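Local coordinates for protein transferrin (Manduca sexta, PDB 6WB6) that transports iron in the insect, binding a single ferric ion per molecule together with a carbonate anion, at residues K433-Y437 / S574-C578. Sequence-based numbering, arbitrary orientation.
Sequences KTPNY and SFATC
In the second transferrin-like half of the chain, the loop linking strand 422-428 to strand 437-443 meets the loop ahead of strand 581-582, with Y437 laid against the turn formed by F575 and A576. The CA of A576 sits over the centre of the Y437 ring, 3.9 Å from its centroid and only 8° off the normal, a CH-pi contact made by the backbone carbon itself. Beside it, CB of A576 reaches CE1 of the tyrosine at 4.2 Å, while the carbonyl O of A576 comes to 3.5 Å from CE2. With CG anti to its carbonyl carbon (chi1 -74°), the Y437 ring is carried over the F575-A576 backbone. F575 comes in beside the root of the tyrosine, where its CD2 meets CD1 of Y437 at 3.9 Å, the tyrosine carbon lying near the phenylalanine plane, and the two side chains run roughly perpendicular. Transferrin lobes are built like periplasmic binding proteins, two alpha/beta domains bridged by extended strands; 433-436 is loop and Y437 opens the second strand, so the link runs from a four-stranded antiparallel sheet into a mixed one. Further back along it, the methyl CG2 of T434 touches CE2 of F575 at 3.9 Å; that methyl is anti to the backbone N (OG1 at chi1 -85°), which turns it to the phenylalanine. An alanine in place of Y437 would be likely to strip the A576 CA of its aromatic cover and open a gap beside F575. On the turn's own side, the N of T577 gives a hydrogen bond to the O of S574 at 2.8 Å, closing the turn, and C578 is tied by a disulfide to C561.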
loop_
_atom_site.group_PDB
_atom_site.type_symbol
_atom_site.label_atom_id
_atom_site.label_comp_id
_atom_site.label_asym_id
_atom_site.label_seq_id
_atom_site.Cartn_x
_atom_site.Cartn_y
_atom_site.Cartn_z
ATOM N N LYS A 433 -2.009 -13.779 -1.172
ATOM C CA LYS A 433 -1.397 -12.836 -0.237
ATOM C C LYS A 433 -1.257 -13.476 1.144
ATOM O O LYS A 433 -2.020 -13.197 2.068
ATOM C CB LYS A 433 -2.209 -11.537 -0.196
ATOM C CG LYS A 433 -2.535 -11.012 -1.606
ATOM C CD LYS A 433 -2.703 -9.509 -1.696
ATOM C CE LYS A 433 -2.791 -9.096 -3.175
ATOM N NZ LYS A 433 -2.843 -7.607 -3.385
ATOM N N THR A 434 -0.268 -14.347 1.266
ATOM C CA THR A 434 -0.113 -15.317 2.334
ATOM C C THR A 434 1.381 -15.517 2.553
ATOM O O THR A 434 2.120 -15.526 1.562
ATOM C CB THR A 434 -0.786 -16.610 1.871
ATOM O OG1 THR A 434 -2.194 -16.570 2.162
ATOM C CG2 THR A 434 -0.170 -17.781 2.481
ATOM N N PRO A 435 1.873 -15.674 3.786
ATOM C CA PRO A 435 3.281 -16.071 3.932
ATOM C C PRO A 435 3.479 -17.445 3.325
ATOM O O PRO A 435 2.517 -18.162 3.063
ATOM C CB PRO A 435 3.508 -16.093 5.443
ATOM C CG PRO A 435 2.332 -15.360 6.027
ATOM C CD PRO A 435 1.207 -15.575 5.098
ATOM N N ASN A 436 4.734 -17.808 3.082
ATOM C CA ASN A 436 5.020 -19.188 2.722
ATOM C C ASN A 436 4.732 -20.094 3.909
ATOM O O ASN A 436 4.796 -19.669 5.065
ATOM C CB ASN A 436 6.470 -19.353 2.302
ATOM C CG ASN A 436 6.780 -18.627 1.013
ATOM O OD1 ASN A 436 6.015 -18.698 0.047
ATOM N ND2 ASN A 436 7.872 -17.879 1.012
ATOM N N TYR A 437 4.417 -21.351 3.612
ATOM C CA TYR A 437 4.269 -22.381 4.627
ATOM C C TYR A 437 5.218 -23.536 4.358
ATOM O O TYR A 437 5.415 -23.952 3.209
ATOM C CB TYR A 437 2.842 -22.915 4.676
ATOM C CG TYR A 437 1.882 -21.947 5.310
ATOM C CD1 TYR A 437 1.610 -20.725 4.715
ATOM C CD2 TYR A 437 1.266 -22.241 6.504
ATOM C CE1 TYR A 437 0.736 -19.837 5.300
ATOM C CE2 TYR A 437 0.393 -21.364 7.092
ATOM C CZ TYR A 437 0.131 -20.166 6.488
ATOM O OH TYR A 437 -0.747 -19.285 7.062
ATOM N N SER A 574 -3.943 -25.872 -0.755
ATOM C CA SER A 574 -4.499 -25.550 0.547
ATOM C C SER A 574 -3.435 -25.461 1.624
ATOM O O SER A 574 -3.778 -25.406 2.807
ATOM C CB SER A 574 -5.550 -26.585 0.951
ATOM O OG SER A 574 -4.913 -27.757 1.415
ATOM N N PHE A 575 -2.161 -25.406 1.237
ATOM C CA PHE A 575 -1.052 -25.357 2.188
ATOM C C PHE A 575 -1.309 -24.427 3.372
ATOM O O PHE A 575 -0.900 -24.746 4.493
ATOM C CB PHE A 575 0.244 -24.955 1.468
ATOM C CG PHE A 575 0.161 -23.645 0.752
ATOM C CD1 PHE A 575 -0.291 -23.581 -0.546
ATOM C CD2 PHE A 575 0.535 -22.471 1.385
ATOM C CE1 PHE A 575 -0.378 -22.371 -1.209
ATOM C CE2 PHE A 575 0.464 -21.265 0.732
ATOM C CZ PHE A 575 0.005 -21.208 -0.569
ATOM N N ALA A 576 -2.005 -23.297 3.169
ATOM C CA ALA A 576 -2.224 -22.373 4.281
ATOM C C ALA A 576 -2.979 -23.010 5.449
ATOM O O ALA A 576 -2.935 -22.468 6.551
ATOM C CB ALA A 576 -2.975 -21.119 3.831
ATOM N N THR A 577 -3.649 -24.150 5.252
ATOM C CA THR A 577 -4.302 -24.841 6.361
ATOM C C THR A 577 -3.924 -26.320 6.445
ATOM O O THR A 577 -4.470 -27.043 7.290
ATOM C CB THR A 577 -5.830 -24.704 6.257
ATOM O OG1 THR A 577 -6.294 -25.395 5.093
ATOM C CG2 THR A 577 -6.231 -23.234 6.184
ATOM N N CYS A 578 -3.000 -26.779 5.603
ATOM C CA CYS A 578 -2.566 -28.179 5.531
ATOM C C CYS A 578 -1.047 -28.119 5.407
ATOM O O CYS A 578 -0.518 -28.026 4.294
ATOM C CB CYS A 578 -3.184 -28.920 4.349
ATOM S SG CYS A 578 -2.726 -30.678 4.300
#